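Local atomic coordinates of Cyclo(L-leucyl-L-leucyl) synthase (PDB entry 6EZ3), a protein that catalyses the ATP-independent formation of cyclo(L-leucyl-L-leucyl) and related nonpolar cyclodipeptides from aminoacyl-tRNAs. Residues Q2-D7 against I221-K226. Residues are numbered along the deposited sequence; the frame is centred on the assembly and turned at random.
Sequences QNFKVD and IILTEK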
loop_
_atom_site.group_PDB
_atom_site.type_symbol
_atom_site.label_atom_id
_atom_site.label_comp_id
_atom_site.label_asym_id
_atom_site.label_seq_id
_atom_site.Cartn_x
_atom_site.Cartn_y
_atom_site.Cartn_z
ATOM N N GLN A 2 -18.064 -7.263 8.116
ATOM C CA GLN A 2 -18.932 -8.191 8.866
ATOM C C GLN A 2 -18.323 -8.460 10.240
ATOM O O GLN A 2 -19.016 -8.468 11.262
ATOM C CB GLN A 2 -19.084 -9.539 8.138
ATOM C CG GLN A 2 -19.060 -9.492 6.621
ATOM C CD GLN A 2 -18.868 -10.892 6.114
ATOM O OE1 GLN A 2 -17.739 -11.381 5.994
ATOM N NE2 GLN A 2 -19.964 -11.598 5.891
ATOM N N ASN A 3 -17.014 -8.711 10.228
ATOM C CA ASN A 3 -16.169 -8.981 11.378
ATOM C C ASN A 3 -15.121 -7.860 11.482
ATOM O O ASN A 3 -14.179 -7.962 12.280
ATOM C CB ASN A 3 -15.516 -10.383 11.239
ATOM C CG ASN A 3 -14.986 -10.759 9.863
ATOM O OD1 ASN A 3 -15.681 -10.680 8.829
ATOM N ND2 ASN A 3 -13.759 -11.266 9.838
ATOM N N PHE A 4 -15.329 -6.770 10.671
ATOM C CA PHE A 4 -14.487 -5.569 10.540
ATOM C C PHE A 4 -15.248 -4.267 10.627
ATOM O O PHE A 4 -16.206 -4.061 9.879
ATOM C CB PHE A 4 -13.762 -5.575 9.190
ATOM C CG PHE A 4 -12.489 -6.357 9.224
ATOM C CD1 PHE A 4 -11.286 -5.733 9.471
ATOM C CD2 PHE A 4 -12.494 -7.728 9.020
ATOM C CE1 PHE A 4 -10.101 -6.463 9.508
ATOM C CE2 PHE A 4 -11.307 -8.461 9.058
ATOM C CZ PHE A 4 -10.121 -7.826 9.311
ATOM N N LYS A 5 -14.753 -3.347 11.468
ATOM C CA LYS A 5 -15.277 -1.992 11.589
ATOM C C LYS A 5 -14.539 -1.159 10.524
ATOM O O LYS A 5 -13.292 -1.099 10.534
ATOM C CB LYS A 5 -15.050 -1.416 13.001
ATOM C CG LYS A 5 -15.877 -0.158 13.275
ATOM C CD LYS A 5 -15.043 1.015 13.809
ATOM C CE LYS A 5 -15.947 2.201 14.051
ATOM N NZ LYS A 5 -15.200 3.468 14.228
ATOM N N VAL A 6 -15.302 -0.559 9.594
ATOM C CA VAL A 6 -14.717 0.205 8.491
ATOM C C VAL A 6 -14.818 1.717 8.713
ATOM O O VAL A 6 -15.920 2.220 8.956
ATOM C CB VAL A 6 -15.315 -0.243 7.130
ATOM C CG1 VAL A 6 -14.689 0.512 5.963
ATOM C CG2 VAL A 6 -15.167 -1.745 6.938
ATOM N N ASP A 7 -13.673 2.436 8.611
ATOM C CA ASP A 7 -13.604 3.905 8.730
ATOM C C ASP A 7 -13.226 4.498 7.383
ATOM O O ASP A 7 -12.676 3.800 6.551
ATOM C CB ASP A 7 -12.656 4.353 9.851
ATOM C CG ASP A 7 -13.109 3.896 11.233
ATOM O OD1 ASP A 7 -14.087 4.490 11.765
ATOM O OD2 ASP A 7 -12.509 2.909 11.771
ATOM N N ILE A 221 -9.872 3.203 3.025
ATOM C CA ILE A 221 -10.650 2.737 4.181
ATOM C C ILE A 221 -9.745 2.120 5.255
ATOM O O ILE A 221 -8.704 1.533 4.932
ATOM C CB ILE A 221 -11.847 1.818 3.799
ATOM C CG1 ILE A 221 -11.386 0.458 3.219
ATOM C CG2 ILE A 221 -12.818 2.537 2.864
ATOM C CD1 ILE A 221 -12.494 -0.648 3.027
ATOM N N ILE A 222 -10.142 2.277 6.531
ATOM C CA ILE A 222 -9.427 1.725 7.693
ATOM C C ILE A 222 -10.212 0.569 8.308
ATOM O O ILE A 222 -11.343 0.769 8.788
ATOM C CB ILE A 222 -9.034 2.801 8.742
ATOM C CG1 ILE A 222 -8.220 3.926 8.092
ATOM C CG2 ILE A 222 -8.243 2.173 9.873
ATOM C CD1 ILE A 222 -8.858 5.186 8.137
ATOM N N LEU A 223 -9.595 -0.633 8.304
ATOM C CA LEU A 223 -10.195 -1.868 8.833
ATOM C C LEU A 223 -9.757 -2.194 10.260
ATOM O O LEU A 223 -8.584 -2.543 10.486
ATOM C CB LEU A 223 -9.842 -3.085 7.945
ATOM C CG LEU A 223 -10.264 -3.097 6.518
ATOM C CD1 LEU A 223 -9.810 -4.361 5.872
ATOM C CD2 LEU A 223 -11.748 -2.905 6.391
ATOM N N THR A 224 -10.712 -2.199 11.199
ATOM C CA THR A 224 -10.406 -2.599 12.577
ATOM C C THR A 224 -11.229 -3.856 12.963
ATOM O O THR A 224 -12.430 -3.919 12.695
ATOM C CB THR A 224 -10.506 -1.417 13.507
ATOM O OG1 THR A 224 -11.569 -0.571 13.054
ATOM C CG2 THR A 224 -9.209 -0.612 13.503
ATOM N N GLU A 225 -10.541 -4.894 13.486
ATOM C CA GLU A 225 -11.144 -6.179 13.837
ATOM C C GLU A 225 -12.230 -6.020 14.886
ATOM O O GLU A 225 -12.058 -5.263 15.851
ATOM C CB GLU A 225 -10.080 -7.197 14.300
ATOM C CG GLU A 225 -9.092 -7.632 13.222
ATOM C CD GLU A 225 -8.073 -8.694 13.612
ATOM O OE1 GLU A 225 -6.867 -8.359 13.717
ATOM O OE2 GLU A 225 -8.476 -9.872 13.774
ATOM N N LYS A 226 -13.380 -6.668 14.644
ATOM C CA LYS A 226 -14.515 -6.653 15.558
ATOM C C LYS A 226 -14.449 -7.879 16.487
ATOM O O LYS A 226 -13.365 -8.286 16.928
ATOM C CB LYS A 226 -15.833 -6.637 14.783
ATOM C CG LYS A 226 -16.178 -5.279 14.227
ATOM C CD LYS A 226 -17.677 -5.073 14.219
ATOM C CE LYS A 226 -18.045 -3.665 13.821
ATOM N NZ LYS A 226 -19.457 -3.339 14.166
#
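Ile221 meets Val6 through its CB and CD1, both 3.8 Å from Val6 CG1; that methyl stands anti to the backbone N (chi1 -178°), which directs it at the isoleucine, and Tyr17 of helix 11-19 packs against both residues. Ile222 pairs with Asp7 by two backbone bonds, Asp7 N to Ile222 O at 2.9 Å and Ile222 N to Asp7 O at 3.0 Å, evidence for an antiparallel hydrogen-bonded pair. Leu223 sits between two neighbours: its CD2 runs beside Val6 CG2, while its CB lies 3.4 Å from Phe4 CD1, set obliquely to the ring. Trp45 meets the same ring and also touches Leu223, so that helix 36-49 packs over Phe4 and Leu223. Thr224 grips Lys5 three times: its O accepts from Lys5 N at 2.7 Å, and Lys5 O receives both Thr224 N, in the carbonyl plane, and Thr224 OG1, above that plane at 3.1 Å. Glu225 extends alongside Phe4, its CG 4.0 Å from ring atom CE1. Lys226 N ends the pairing on Asn3 O at 2.8 Å, while its aliphatic chain crosses that of Lys5 at about a right angle. Strand 4-8 is thereby joined as an outermost strand of the Rossmann-like sheet, antiparallel to 218-225, whose other edge bonds to 191-195. The chemistry implies two unlike faces: the helix-facing side is mainly apolar but ends at Glu225, whose carboxylate Lys33 and Lys41 probably neutralise through salt bridges, whereas the other mixes Ile222 with Thr224 and the Lys5 NZ–Asp7 OD1 salt bridge.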